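Local coordinates for effector protein B, substrate of the Dot/Icm secretion system (Legionella drancourtii, PDB 4JVS), which probably acts as a GTPase-activating protein that speeds GTP hydrolysis by a partner protein, likely a Rab-type small GTPase, at residues R123-V128 and K159-A164; I127-P130 and M135-F138. All coordinates share one frame; numbering follows the deposited sequence.

Contact 1 of 2, residues R123-V128 and K159-A164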
loop_
_atom_site.group_PDB
_atom_site.type_symbol
_atom_site.label_atom_id
_atom_site.label_comp_id
_atom_site.label_asym_id
_atom_site.label_seq_id
_atom_site.Cartn_x
_atom_site.Cartn_y
_atom_site.Cartn_z
ATOM N N ARG A 123 -8.445 -0.855 -8.991
ATOM C CA ARG A 123 -9.196 -0.888 -7.767
ATOM C C ARG A 123 -8.445 -1.468 -6.618
ATOM O O ARG A 123 -8.610 -1.058 -5.516
ATOM C CB ARG A 123 -10.419 -1.733 -7.968
ATOM C CG ARG A 123 -11.559 -1.064 -8.584
ATOM C CD ARG A 123 -12.562 -2.106 -8.837
ATOM N NE ARG A 123 -13.751 -1.652 -9.524
ATOM C CZ ARG A 123 -14.095 -2.028 -10.747
ATOM N NH1 ARG A 123 -15.206 -1.602 -11.282
ATOM N NH2 ARG A 123 -13.342 -2.835 -11.438
ATOM N N HIS A 124 -7.647 -2.471 -6.871
ATOM C CA HIS A 124 -6.920 -3.139 -5.801
ATOM C C HIS A 124 -5.857 -2.264 -5.171
ATOM O O HIS A 124 -5.699 -2.245 -3.946
ATOM C CB HIS A 124 -6.281 -4.426 -6.312
ATOM C CG HIS A 124 -7.170 -5.622 -6.201
ATOM N ND1 HIS A 124 -8.210 -5.692 -5.301
ATOM C CD2 HIS A 124 -7.183 -6.792 -6.884
ATOM C CE1 HIS A 124 -8.830 -6.852 -5.437
ATOM N NE2 HIS A 124 -8.225 -7.538 -6.388
ATOM N N LEU A 125 -5.133 -1.545 -6.022
ATOM C CA LEU A 125 -3.973 -0.769 -5.609
ATOM C C LEU A 125 -4.358 0.581 -5.041
ATOM O O LEU A 125 -3.483 1.361 -4.659
ATOM C CB LEU A 125 -3.032 -0.547 -6.792
ATOM C CG LEU A 125 -2.367 -1.821 -7.297
ATOM C CD1 LEU A 125 -1.499 -1.558 -8.528
ATOM C CD2 LEU A 125 -1.575 -2.427 -6.172
ATOM N N SER A 126 -5.655 0.869 -4.989
ATOM C CA SER A 126 -6.084 2.203 -4.596
ATOM C C SER A 126 -7.330 2.281 -3.703
ATOM O O SER A 126 -7.698 3.363 -3.253
ATOM C CB SER A 126 -6.246 3.072 -5.841
ATOM O OG SER A 126 -4.977 3.309 -6.443
ATOM N N ILE A 127 -7.966 1.147 -3.427
ATOM C CA ILE A 127 -9.121 1.137 -2.538
ATOM C C ILE A 127 -8.718 1.230 -1.061
ATOM O O ILE A 127 -7.835 0.513 -0.590
ATOM C CB ILE A 127 -10.061 -0.065 -2.819
ATOM C CG1 ILE A 127 -11.014 0.295 -3.963
ATOM C CG2 ILE A 127 -10.874 -0.435 -1.583
ATOM C CD1 ILE A 127 -12.006 -0.779 -4.310
ATOM N N VAL A 128 -9.363 2.144 -0.348
ATOM C CA VAL A 128 -9.071 2.375 1.054
ATOM C C VAL A 128 -9.985 1.522 1.914
ATOM O O VAL A 128 -11.207 1.659 1.854
ATOM C CB VAL A 128 -9.279 3.855 1.437
ATOM C CG1 VAL A 128 -8.704 4.127 2.802
ATOM C CG2 VAL A 128 -8.639 4.760 0.410
ATOM N N LYS A 159 -2.767 8.318 -15.059
ATOM C CA LYS A 159 -3.679 9.394 -14.683
ATOM C C LYS A 159 -4.724 8.935 -13.670
ATOM O O LYS A 159 -5.055 9.670 -12.737
ATOM C CB LYS A 159 -4.338 10.011 -15.923
ATOM C CG LYS A 159 -3.374 10.873 -16.740
ATOM C CD LYS A 159 -3.946 11.315 -18.083
ATOM C CE LYS A 159 -2.918 12.091 -18.905
ATOM N NZ LYS A 159 -3.484 12.557 -20.202
ATOM N N MET A 160 -5.228 7.716 -13.859
ATOM C CA MET A 160 -6.245 7.134 -12.991
ATOM C C MET A 160 -5.661 6.847 -11.626
ATOM O O MET A 160 -6.284 7.115 -10.599
ATOM C CB MET A 160 -6.746 5.822 -13.579
ATOM C CG MET A 160 -7.331 5.960 -14.961
ATOM S SD MET A 160 -8.842 6.932 -14.967
ATOM C CE MET A 160 -8.889 7.395 -16.698
ATOM N N GLN A 161 -4.461 6.286 -11.626
ATOM C CA GLN A 161 -3.774 5.944 -10.392
ATOM C C GLN A 161 -3.430 7.212 -9.613
ATOM O O GLN A 161 -3.356 7.214 -8.383
ATOM C CB GLN A 161 -2.521 5.137 -10.728
ATOM C CG GLN A 161 -1.671 4.753 -9.556
ATOM C CD GLN A 161 -1.387 3.276 -9.524
ATOM O OE1 GLN A 161 -2.304 2.469 -9.388
ATOM N NE2 GLN A 161 -0.111 2.904 -9.652
ATOM N N ARG A 162 -3.310 8.295 -10.319
ATOM C CA ARG A 162 -2.855 9.526 -9.762
ATOM C C ARG A 162 -4.002 10.223 -9.120
ATOM O O ARG A 162 -3.846 10.868 -8.124
ATOM C CB ARG A 162 -2.305 10.331 -10.916
ATOM C CG ARG A 162 -1.527 11.517 -10.631
ATOM C CD ARG A 162 -1.061 12.055 -11.920
ATOM N NE ARG A 162 0.150 11.373 -12.328
ATOM C CZ ARG A 162 0.585 11.283 -13.570
ATOM N NH1 ARG A 162 -0.101 11.810 -14.549
ATOM N NH2 ARG A 162 1.702 10.641 -13.819
ATOM N N LEU A 163 -5.160 10.108 -9.728
ATOM C CA LEU A 163 -6.412 10.596 -9.160
ATOM C C LEU A 163 -6.767 9.768 -7.931
ATOM O O LEU A 163 -7.272 10.270 -6.931
ATOM C CB LEU A 163 -7.534 10.473 -10.201
ATOM C CG LEU A 163 -8.977 10.669 -9.722
ATOM C CD1 LEU A 163 -9.276 12.136 -9.456
ATOM C CD2 LEU A 163 -9.988 10.067 -10.698
ATOM N N ALA A 164 -6.490 8.479 -8.039
ATOM C CA ALA A 164 -6.730 7.528 -6.971
ATOM C C ALA A 164 -5.917 7.898 -5.746
ATOM O O ALA A 164 -6.459 8.030 -4.647
ATOM C CB ALA A 164 -6.361 6.138 -7.443
#
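Ser126 and Ala164 form the closest backbone approach, CA to CA 5.9 Å, where the chain following helix 118-124 runs against one turn of helix 156-177. That turn is regular, its amide of Ala164 bonded to the carbonyl of Met160, whereas on the other side a weak bond links Ile127 N to Arg123 O. Small residues suit so close an approach. The CB of Ser126 points at the helix, and its OG stands 3.3 Å from the methyl CB of Ala164, a compact group that lets the two chains come near. With OG beside its own backbone N and opposite the carbonyl carbon (chi1 -67°), the hydroxyl is carried over this methyl rather than turned from it.

One turn earlier, Gln161 extends toward Leu125. Its chain bends at chi2 (127°), which brings OE1 within 4.0 Å of Leu125 CB, the two side chains meeting at a slant. The other end of the amide, NE2, donates to Ser145 OG, so this buried glutamine has a polar partner while its oxygen flanks leucine. Basic side-chain atoms of the bound partner protein pack on Leu125, Ser126 and Gln161.

Within this part of the GAP domain, whose regular structure is nearly all helix, Leu125 continues onto Glu142 and Ser145 of helix 142-151, Met160 turns to Cys78 of helix 60-80, and Leu163 lies on Phe202 and Val209 of helix 193-214.

Contact 2 of 2, residues I127-P130 and M135-F138. With GDP (guanosine-5'-diphosphate), chain D; AF3 (aluminum fluoride), chain E.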
loop_
_atom_site.group_PDB
_atom_site.type_symbol
_atom_site.label_atom_id
_atom_site.label_comp_id
_atom_site.label_asym_id
_atom_site.label_seq_id
_atom_site.Cartn_x
_atom_site.Cartn_y
_atom_site.Cartn_z
ATOM N N ILE A 127 -7.966 1.147 -3.427
ATOM C CA ILE A 127 -9.121 1.137 -2.538
ATOM C C ILE A 127 -8.718 1.230 -1.061
ATOM O O ILE A 127 -7.835 0.513 -0.590
ATOM C CB ILE A 127 -10.061 -0.065 -2.819
ATOM C CG1 ILE A 127 -11.014 0.295 -3.963
ATOM C CG2 ILE A 127 -10.874 -0.435 -1.583
ATOM C CD1 ILE A 127 -12.006 -0.779 -4.310
ATOM N N VAL A 128 -9.363 2.144 -0.348
ATOM C CA VAL A 128 -9.071 2.375 1.054
ATOM C C VAL A 128 -9.985 1.522 1.914
ATOM O O VAL A 128 -11.207 1.659 1.854
ATOM C CB VAL A 128 -9.279 3.855 1.437
ATOM C CG1 VAL A 128 -8.704 4.127 2.802
ATOM C CG2 VAL A 128 -8.639 4.760 0.410
ATOM N N ASP A 129 -9.387 0.644 2.711
ATOM C CA ASP A 129 -10.133 -0.227 3.605
ATOM C C ASP A 129 -10.845 0.601 4.656
ATOM O O ASP A 129 -10.199 1.269 5.465
ATOM C CB ASP A 129 -9.182 -1.208 4.294
ATOM C CG ASP A 129 -9.915 -2.231 5.136
ATOM O OD1 ASP A 129 -9.432 -2.554 6.249
ATOM O OD2 ASP A 129 -10.975 -2.711 4.672
ATOM N N PRO A 130 -12.183 0.570 4.646
ATOM C CA PRO A 130 -12.969 1.318 5.639
ATOM C C PRO A 130 -12.620 0.941 7.092
ATOM O O PRO A 130 -12.593 1.818 7.953
ATOM C CB PRO A 130 -14.417 0.929 5.301
ATOM C CG PRO A 130 -14.386 0.573 3.838
ATOM C CD PRO A 130 -13.035 -0.062 3.616
ATOM N N MET A 135 -4.590 -0.061 2.666
ATOM C CA MET A 135 -4.969 -0.841 1.495
ATOM C C MET A 135 -4.822 -2.317 1.809
ATOM O O MET A 135 -3.814 -2.738 2.394
ATOM C CB MET A 135 -4.058 -0.523 0.314
ATOM C CG MET A 135 -4.240 0.847 -0.274
ATOM S SD MET A 135 -3.022 1.130 -1.560
ATOM C CE MET A 135 -1.487 1.003 -0.646
ATOM N N LEU A 136 -5.825 -3.102 1.419
ATOM C CA LEU A 136 -5.670 -4.552 1.391
ATOM C C LEU A 136 -4.660 -4.866 0.298
ATOM O O LEU A 136 -4.857 -4.507 -0.864
ATOM C CB LEU A 136 -7.010 -5.248 1.136
ATOM C CG LEU A 136 -7.775 -5.677 2.391
ATOM C CD1 LEU A 136 -8.072 -4.495 3.303
ATOM C CD2 LEU A 136 -9.038 -6.413 2.041
ATOM N N ARG A 137 -3.570 -5.516 0.692
ATOM C CA ARG A 137 -2.425 -5.768 -0.182
ATOM C C ARG A 137 -2.724 -6.482 -1.485
ATOM O O ARG A 137 -3.517 -7.432 -1.532
ATOM C CB ARG A 137 -1.352 -6.558 0.559
ATOM C CG ARG A 137 -0.611 -5.761 1.585
ATOM C CD ARG A 137 0.585 -6.532 2.057
ATOM N NE ARG A 137 1.396 -5.710 2.934
ATOM C CZ ARG A 137 2.231 -4.779 2.505
ATOM N NH1 ARG A 137 2.364 -4.554 1.208
ATOM N NH2 ARG A 137 2.925 -4.068 3.377
ATOM N N PHE A 138 -2.063 -6.012 -2.540
ATOM C CA PHE A 138 -2.124 -6.645 -3.848
ATOM C C PHE A 138 -0.703 -6.641 -4.416
ATOM O O PHE A 138 -0.429 -6.065 -5.470
ATOM C CB PHE A 138 -3.098 -5.895 -4.751
ATOM C CG PHE A 138 -3.484 -6.648 -5.977
ATOM C CD1 PHE A 138 -3.993 -7.937 -5.885
ATOM C CD2 PHE A 138 -3.354 -6.073 -7.231
ATOM C CE1 PHE A 138 -4.362 -8.646 -7.034
ATOM C CE2 PHE A 138 -3.717 -6.772 -8.373
ATOM C CZ PHE A 138 -4.224 -8.060 -8.272
HETATM P PB GDP D . 5.470 -2.308 4.931
HETATM O O1B GDP D . 5.195 -1.865 3.485
HETATM O O2B GDP D . 4.802 -1.283 5.868
HETATM O O3B GDP D . 6.949 -2.455 5.192
HETATM O O3A GDP D . 4.792 -3.715 5.116
HETATM P PA GDP D . 4.718 -4.452 6.505
HETATM O O1A GDP D . 3.287 -4.538 6.972
HETATM O O2A GDP D . 5.518 -3.743 7.555
HETATM O "O5'" GDP D . 5.314 -5.869 6.210
HETATM C "C5'" GDP D . 4.672 -6.887 6.879
HETATM C "C4'" GDP D . 4.471 -8.126 6.040
HETATM O "O4'" GDP D . 5.682 -8.794 5.768
HETATM C "C3'" GDP D . 3.661 -8.950 6.957
HETATM O "O3'" GDP D . 2.367 -9.054 6.498
HETATM C "C2'" GDP D . 4.421 -10.210 7.126
HETATM O "O2'" GDP D . 3.865 -11.247 6.400
HETATM C "C1'" GDP D . 5.801 -9.868 6.662
HETATM N N9 GDP D . 6.789 -9.603 7.715
HETATM C C8 GDP D . 7.074 -8.414 8.294
HETATM N N7 GDP D . 8.047 -8.531 9.201
HETATM C C5 GDP D . 8.442 -9.809 9.241
HETATM C C6 GDP D . 9.445 -10.518 10.027
HETATM O O6 GDP D . 10.138 -9.946 10.854
HETATM N N1 GDP D . 9.588 -11.887 9.811
HETATM C C2 GDP D . 8.825 -12.638 8.871
HETATM N N2 GDP D . 9.030 -14.049 8.690
HETATM N N3 GDP D . 7.893 -11.982 8.137
HETATM C C4 GDP D . 7.669 -10.524 8.309
HETATM AL AL AF3 E . 4.176 -1.165 2.412
HETATM F F1 AF3 E . 5.312 -0.135 1.736
HETATM F F2 AF3 E . 3.791 -0.723 3.971
HETATM F F3 AF3 E . 2.979 -1.914 1.507
HETATM O O HOH W 1 2.943 0.767 2.260
#
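Met135 opens the second segment against Ile127, in a short loop whose returning arm, strand 135-136, pairs antiparallel with a strand of the bound partner protein and so extends a sheet across the interface. The loop leads into Arg137, placed as is consistent with an arginine finger. The CG of Met135 lies 3.6 Å from Ile127 O; beyond CG the chain leads away from the loop, with CE turned aside at chi3, and the side chain also touches Gln168 of helix 156-177.

Leu136 turns its CD1 methyl onto Asp129, with Leu136 CD1 3.4 Å from Asp129 CG. The aspartate, its CG anti to the backbone N (chi1 -174°), meets this methyl at a slant, yet its OD1 is hydrogen-bonded within the loop to Thr132 OG1.

Arg137 extends from CG to NE toward GDP and aluminium fluoride, a mimic of the transferring phosphate; both are also hydrogen-bonded to residues of the partner protein. Aluminium is bound by GDP O1B at 1.6 Å and by a water at 2.3 Å. The guanidinium presents its edge, with phosphorus PB in its plane. NH1 donates weakly to fluorine F3, while Arg137 NH2 reaches GDP O1B at 3.2 Å with an N-H...O angle of 150°.

How the contacts relate
From the N terminus, helix 118-124 delivers the chain to 123-128, where contact 1 begins and whose last two residues, Ile127 and Val128, also begin contact 2. Contact 2 closes first, a short loop with four residues between its segments, and is nested inside the longer loop of contact 1, which returns thirty residues later on helix 156-177. Their centres are 10 Å apart and they touch: Leu125 O lies 3.1 Å from Met135 SD, and the rings of His124 and Phe138 meet with His124 CD2 3.4 Å from Phe138 CE1. Contact 1 thus joins the root of the loop to the helical body, while contact 2 closes the loop just before Arg137, which reaches the nucleotide.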